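Local coordinates for protein M32 carboxypeptidase (PDB 7A03) that probably acts as a metal-dependent carboxypeptidase of the M32 (Taq) family, removing amino acids from the C-terminal ends of peptides, at residues A[21-26]-A[281-286]; A[201-206]-A[255-260]. All coordinates share one frame; numbering follows the deposited sequence. Where two conformers were deposited one is given.

Contact 1: A[21-26]-A[281-286]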
loop_
_atom_site.group_PDB
_atom_site.type_symbol
_atom_site.label_atom_id
_atom_site.label_comp_id
_atom_site.label_asym_id
_atom_site.label_seq_id
_atom_site.Cartn_x
_atom_site.Cartn_y
_atom_site.Cartn_z
ATOM N N ILE A 21 20.975 -13.438 1.800
ATOM C CA ILE A 21 20.079 -12.650 2.645
ATOM C C ILE A 21 18.644 -12.766 2.150
ATOM O O ILE A 21 17.702 -12.927 2.937
ATOM C CB ILE A 21 20.542 -11.182 2.683
ATOM C CG1 ILE A 21 21.864 -11.049 3.440
ATOM C CG2 ILE A 21 19.474 -10.288 3.313
ATOM C CD1 ILE A 21 22.596 -9.770 3.098
ATOM N N ALA A 22 18.453 -12.663 0.835
ATOM C CA ALA A 22 17.111 -12.747 0.274
ATOM C C ALA A 22 16.492 -14.118 0.517
ATOM O O ALA A 22 15.284 -14.226 0.743
ATOM C CB ALA A 22 17.140 -12.425 -1.223
ATOM N N ASP A 23 17.299 -15.183 0.453
ATOM C CA ASP A 23 16.782 -16.515 0.761
ATOM C C ASP A 23 16.229 -16.569 2.175
ATOM O O ASP A 23 15.142 -17.121 2.407
ATOM C CB ASP A 23 17.885 -17.565 0.611
ATOM C CG ASP A 23 18.242 -17.845 -0.820
ATOM O OD1 ASP A 23 17.458 -17.465 -1.724
ATOM O OD2 ASP A 23 19.302 -18.452 -1.061
ATOM N N VAL A 24 16.973 -16.014 3.137
ATOM C CA VAL A 24 16.463 -15.979 4.510
ATOM C C VAL A 24 15.186 -15.149 4.603
ATOM O O VAL A 24 14.218 -15.539 5.272
ATOM C CB VAL A 24 17.535 -15.479 5.493
ATOM C CG1 VAL A 24 16.986 -15.524 6.909
ATOM C CG2 VAL A 24 18.802 -16.332 5.388
ATOM N N ARG A 25 15.168 -13.978 3.960
ATOM C CA ARG A 25 13.999 -13.107 4.083
ATOM C C ARG A 25 12.770 -13.735 3.433
ATOM O O ARG A 25 11.654 -13.629 3.949
ATOM C CB ARG A 25 14.305 -11.722 3.506
ATOM C CG ARG A 25 15.377 -10.977 4.289
ATOM C CD ARG A 25 15.205 -9.464 4.270
ATOM N NE ARG A 25 16.288 -8.814 5.013
ATOM C CZ ARG A 25 16.264 -8.574 6.323
ATOM N NH1 ARG A 25 15.209 -8.924 7.050
ATOM N NH2 ARG A 25 17.301 -7.983 6.914
ATOM N N ASN A 26 12.969 -14.453 2.332
ATOM C CA ASN A 26 11.840 -15.124 1.708
ATOM C C ASN A 26 11.388 -16.335 2.516
ATOM O O ASN A 26 10.192 -16.643 2.535
ATOM C CB ASN A 26 12.186 -15.485 0.267
ATOM C CG ASN A 26 12.168 -14.266 -0.628
ATOM O OD1 ASN A 26 11.187 -13.503 -0.628
ATOM N ND2 ASN A 26 13.240 -14.058 -1.377
ATOM N N GLU A 281 16.620 -12.557 -12.516
ATOM C CA GLU A 281 18.072 -12.403 -12.453
ATOM C C GLU A 281 18.505 -11.346 -11.444
ATOM O O GLU A 281 19.682 -11.318 -11.062
ATOM C CB GLU A 281 18.642 -12.068 -13.832
ATOM C CG GLU A 281 20.067 -12.571 -14.055
ATOM C CD GLU A 281 20.204 -14.074 -13.842
ATOM O OE1 GLU A 281 19.264 -14.823 -14.196
ATOM O OE2 GLU A 281 21.255 -14.506 -13.316
ATOM N N GLN A 282 17.582 -10.481 -11.015
ATOM C CA GLN A 282 17.852 -9.450 -10.028
ATOM C C GLN A 282 17.364 -9.824 -8.644
ATOM O O GLN A 282 17.293 -8.957 -7.767
ATOM C CB GLN A 282 17.214 -8.132 -10.471
ATOM C CG GLN A 282 17.867 -7.554 -11.677
ATOM C CD GLN A 282 19.263 -7.060 -11.393
ATOM O OE1 GLN A 282 19.483 -6.311 -10.433
ATOM N NE2 GLN A 282 20.217 -7.445 -12.241
ATOM N N TYR A 283 17.032 -11.095 -8.433
ATOM C CA TYR A 283 16.588 -11.584 -7.136
ATOM C C TYR A 283 17.547 -11.141 -6.036
ATOM O O TYR A 283 18.761 -11.324 -6.146
ATOM C CB TYR A 283 16.581 -13.106 -7.217
ATOM C CG TYR A 283 16.314 -13.833 -5.915
ATOM C CD1 TYR A 283 15.019 -14.028 -5.471
ATOM C CD2 TYR A 283 17.362 -14.337 -5.138
ATOM C CE1 TYR A 283 14.757 -14.709 -4.297
ATOM C CE2 TYR A 283 17.102 -15.019 -3.964
ATOM C CZ TYR A 283 15.806 -15.196 -3.549
ATOM O OH TYR A 283 15.554 -15.876 -2.387
ATOM N N GLY A 284 17.001 -10.535 -4.984
ATOM C CA GLY A 284 17.812 -10.099 -3.864
ATOM C C GLY A 284 18.478 -8.751 -4.016
ATOM O O GLY A 284 19.078 -8.265 -3.051
ATOM N N LEU A 285 18.380 -8.111 -5.179
ATOM C CA LEU A 285 19.095 -6.877 -5.473
ATOM C C LEU A 285 18.107 -5.734 -5.648
ATOM O O LEU A 285 16.936 -5.956 -5.978
ATOM C CB LEU A 285 19.910 -7.034 -6.764
ATOM C CG LEU A 285 20.709 -8.334 -6.887
ATOM C CD1 LEU A 285 21.506 -8.367 -8.188
ATOM C CD2 LEU A 285 21.672 -8.469 -5.719
ATOM N N PRO A 286 18.550 -4.487 -5.447
ATOM C CA PRO A 286 17.597 -3.369 -5.533
ATOM C C PRO A 286 16.845 -3.305 -6.850
ATOM O O PRO A 286 15.646 -3.007 -6.857
ATOM C CB PRO A 286 18.474 -2.131 -5.274
ATOM C CG PRO A 286 19.614 -2.670 -4.423
ATOM C CD PRO A 286 19.881 -4.046 -4.994
#
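Tyr-283 reaches across from the loop and lays its hydroxyl against helix 9-37, between the side chains of Asp-23 and Asn-26. Its OH donates to Asp-23 OD1 at 2.6 Å, and OD1 accepts with its anti lone pair, the one away from OD2, with carboxylate and ring planes 42° apart. Asn-26 comes from the opposite direction, and its ND2 gives a hydrogen to the same OH at 3.1 Å, nearly in the plane of its own amide. One phenol oxygen thus serves as both donor and acceptor, which should fix its proton on the Asp-23 side. With CG anti to the backbone N of Tyr-283 (chi1 173°), the ring is carried out from the loop onto the helix.

The close packing lies beneath, where Ala-22 CB sits 3.6 Å from Gly-284 CA and 3.8 Å from Tyr-283 CE2. Gly-284 is third in a type II turn from Gln-282 to Leu-285; at its positive phi (84°) a CB would press on the carbonyl O of Tyr-283 and come tight against Ala-22 CB. Asp-23 is exposed: its bonding oxygen lies at the edge of the tyrosine ring, and the contact here is polar and thinly packed.

Around this surface contact, Gln-19 of the same helix bonds to Tyr-283 O, Leu-285 packs on Tyr-14 and Met-18, Ile-21 leans on helix 44-62, and Pro-286 rests on helix 82-100.

Contact 2: A[201-206]-A[255-260]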
loop_
_atom_site.group_PDB
_atom_site.type_symbol
_atom_site.label_atom_id
_atom_site.label_comp_id
_atom_site.label_asym_id
_atom_site.label_seq_id
_atom_site.Cartn_x
_atom_site.Cartn_y
_atom_site.Cartn_z
ATOM N N PHE A 201 -28.986 -4.377 -3.158
ATOM C CA PHE A 201 -28.700 -5.647 -3.814
ATOM C C PHE A 201 -27.285 -6.136 -3.541
ATOM O O PHE A 201 -27.025 -7.342 -3.645
ATOM C CB PHE A 201 -28.942 -5.548 -5.326
ATOM C CG PHE A 201 -28.278 -4.361 -5.982
ATOM C CD1 PHE A 201 -26.942 -4.412 -6.359
ATOM C CD2 PHE A 201 -29.001 -3.209 -6.252
ATOM C CE1 PHE A 201 -26.325 -3.321 -6.963
ATOM C CE2 PHE A 201 -28.396 -2.125 -6.871
ATOM C CZ PHE A 201 -27.061 -2.185 -7.229
ATOM N N LEU A 202 -26.365 -5.240 -3.176
ATOM C CA LEU A 202 -25.009 -5.684 -2.867
ATOM C C LEU A 202 -24.938 -6.419 -1.540
ATOM O O LEU A 202 -23.951 -7.118 -1.286
ATOM C CB LEU A 202 -24.036 -4.505 -2.850
ATOM C CG LEU A 202 -23.723 -3.814 -4.173
ATOM C CD1 LEU A 202 -22.743 -2.682 -3.906
ATOM C CD2 LEU A 202 -23.147 -4.774 -5.195
ATOM N N HIS A 203 -25.970 -6.293 -0.702
ATOM C CA HIS A 203 -26.006 -6.965 0.586
ATOM C C HIS A 203 -26.967 -8.147 0.601
ATOM O O HIS A 203 -27.323 -8.635 1.679
ATOM C CB HIS A 203 -26.297 -5.971 1.708
ATOM C CG HIS A 203 -25.161 -5.035 1.973
ATOM N ND1 HIS A 203 -24.751 -4.087 1.060
ATOM C CD2 HIS A 203 -24.326 -4.921 3.033
ATOM C CE1 HIS A 203 -23.724 -3.417 1.552
ATOM N NE2 HIS A 203 -23.445 -3.904 2.747
ATOM N N LEU A 204 -27.381 -8.621 -0.572
ATOM C CA LEU A 204 -28.097 -9.889 -0.682
ATOM C C LEU A 204 -27.108 -11.040 -0.460
ATOM O O LEU A 204 -25.937 -10.844 -0.110
ATOM C CB LEU A 204 -28.810 -9.981 -2.030
ATOM C CG LEU A 204 -29.933 -8.980 -2.289
ATOM C CD1 LEU A 204 -30.405 -8.996 -3.747
ATOM C CD2 LEU A 204 -31.086 -9.268 -1.334
ATOM N N HIS A 205 -27.564 -12.269 -0.670
ATOM C CA HIS A 205 -26.733 -13.447 -0.433
ATOM C C HIS A 205 -26.016 -13.834 -1.719
ATOM O O HIS A 205 -26.663 -14.153 -2.722
ATOM C CB HIS A 205 -27.569 -14.631 0.061
ATOM C CG HIS A 205 -26.781 -15.901 0.195
ATOM N ND1 HIS A 205 -26.056 -16.211 1.325
ATOM C CD2 HIS A 205 -26.597 -16.934 -0.663
ATOM C CE1 HIS A 205 -25.461 -17.380 1.160
ATOM N NE2 HIS A 205 -25.777 -17.842 -0.037
ATOM N N PHE A 206 -24.684 -13.850 -1.676
ATOM C CA PHE A 206 -23.857 -14.183 -2.833
ATOM C C PHE A 206 -23.055 -15.439 -2.512
ATOM O O PHE A 206 -22.107 -15.389 -1.720
ATOM C CB PHE A 206 -22.948 -13.008 -3.210
ATOM C CG PHE A 206 -23.684 -11.850 -3.829
ATOM C CD1 PHE A 206 -24.328 -10.919 -3.032
ATOM C CD2 PHE A 206 -23.733 -11.697 -5.212
ATOM C CE1 PHE A 206 -25.015 -9.847 -3.599
ATOM C CE2 PHE A 206 -24.404 -10.616 -5.797
ATOM C CZ PHE A 206 -25.049 -9.695 -4.982
ATOM N N GLU A 255 -20.448 -13.586 2.312
ATOM C CA GLU A 255 -21.591 -14.019 1.509
ATOM C C GLU A 255 -22.733 -13.012 1.492
ATOM O O GLU A 255 -23.644 -13.163 0.672
ATOM C CB GLU A 255 -22.162 -15.366 1.963
ATOM C CG GLU A 255 -21.184 -16.506 2.074
ATOM C CD GLU A 255 -21.706 -17.604 2.982
ATOM O OE1 GLU A 255 -22.842 -17.460 3.490
ATOM O OE2 GLU A 255 -20.984 -18.604 3.187
ATOM N N ASN A 256 -22.723 -12.013 2.370
ATOM C CA ASN A 256 -23.771 -10.997 2.397
ATOM C C ASN A 256 -23.252 -9.610 2.049
ATOM O O ASN A 256 -23.877 -8.606 2.404
ATOM C CB ASN A 256 -24.477 -10.974 3.752
ATOM C CG ASN A 256 -25.011 -12.336 4.141
ATOM O OD1 ASN A 256 -25.870 -12.898 3.462
ATOM N ND2 ASN A 256 -24.492 -12.878 5.232
ATOM N N ASP A 257 -22.116 -9.527 1.369
ATOM C CA ASP A 257 -21.596 -8.236 0.936
ATOM C C ASP A 257 -20.719 -8.485 -0.283
ATOM O O ASP A 257 -19.533 -8.809 -0.154
ATOM C CB ASP A 257 -20.824 -7.546 2.047
ATOM C CG ASP A 257 -20.450 -6.130 1.693
ATOM O OD1 ASP A 257 -20.641 -5.742 0.516
ATOM O OD2 ASP A 257 -19.980 -5.400 2.595
ATOM N N PHE A 258 -21.306 -8.309 -1.461
ATOM C CA PHE A 258 -20.578 -8.525 -2.693
ATOM C C PHE A 258 -19.452 -7.512 -2.900
ATOM O O PHE A 258 -18.539 -7.775 -3.690
ATOM C CB PHE A 258 -21.552 -8.492 -3.881
ATOM C CG PHE A 258 -20.931 -8.913 -5.173
ATOM C CD1 PHE A 258 -20.604 -10.245 -5.402
ATOM C CD2 PHE A 258 -20.653 -7.985 -6.164
ATOM C CE1 PHE A 258 -20.019 -10.632 -6.604
ATOM C CE2 PHE A 258 -20.073 -8.372 -7.366
ATOM C CZ PHE A 258 -19.758 -9.696 -7.584
ATOM N N SER A 259 -19.485 -6.369 -2.205
ATOM C CA SER A 259 -18.452 -5.343 -2.379
ATOM C C SER A 259 -17.074 -5.810 -1.929
ATOM O O SER A 259 -16.059 -5.223 -2.321
ATOM C CB SER A 259 -18.817 -4.094 -1.572
ATOM O OG SER A 259 -20.082 -3.587 -1.953
ATOM N N ASN A 260 -17.008 -6.856 -1.123
ATOM C CA ASN A 260 -15.766 -7.194 -0.436
ATOM C C ASN A 260 -14.804 -7.937 -1.359
ATOM O O ASN A 260 -13.795 -7.381 -1.815
ATOM C CB ASN A 260 -16.093 -8.003 0.822
ATOM C CG ASN A 260 -14.933 -8.092 1.785
ATOM O OD1 ASN A 260 -13.785 -8.280 1.386
ATOM N ND2 ASN A 260 -15.235 -7.982 3.076
HETATM O O HOH W 1 -27.685 -11.174 2.793
#
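Phe-206 N and Phe-258 N each donate a backbone hydrogen bond across two segments that run antiparallel, 201-206 leaving a 3-10 turn and 255-260 entering helix 258-277, with Asp-257 at the N-cap. Phe-206 N meets Glu-255 O at 2.7 Å, and Phe-258 N meets Leu-202 O at 2.9 Å. Between them run CA-H...O contacts such as Asn-256 CA to Leu-204 O at 3.3 Å.

On the buried side, Phe-258 CB stands over the centre of the Phe-206 ring in a CH-pi contact, 3.7 Å from its centroid. With CG anti to the backbone N (chi1 -171°), Phe-258 crosses Phe-206 at about a right angle and brings CD1 to 3.5 Å from Phe-206 CD2; the rings are inclined by 31°. Replacing Phe-206 with an alanine would probably open a gap under Phe-258 and deprive Phe-325 of its edge-to-face partner. Phe-337 of helix 334-341 touches both Leu-202 and Phe-258.

Outside, the Asp-257 carboxylate lies over one face of the His-203 ring, offset toward its rim, and a water donates to His-203 O and Asn-256 OD1. The capping bond from Ser-259 N meets Asp-257 OD1 at 3.0 Å from above the carboxylate plane.

Overall arrangement
Contact 1 is a surface contact of few residues, held by side chains: a tyrosine hydroxyl shared between an acid and an amide. Contact 2 is larger and partly buried, held by backbone bonds, with an aromatic pair on its inner side and polar side chains outside. They bracket helix 258-277, which carries an HExxH pattern, probably the metal site as in related peptidases, though no metal is bound to it here: 255-260 leads into its start, 281-286 follows its end. Contact 1 joins the following loop to helix 9-37, contact 2 the helix start to the loop before helix 208-222. Their centres are about 40 Å apart, with contact 2 nested inside the chain loop closed by contact 1.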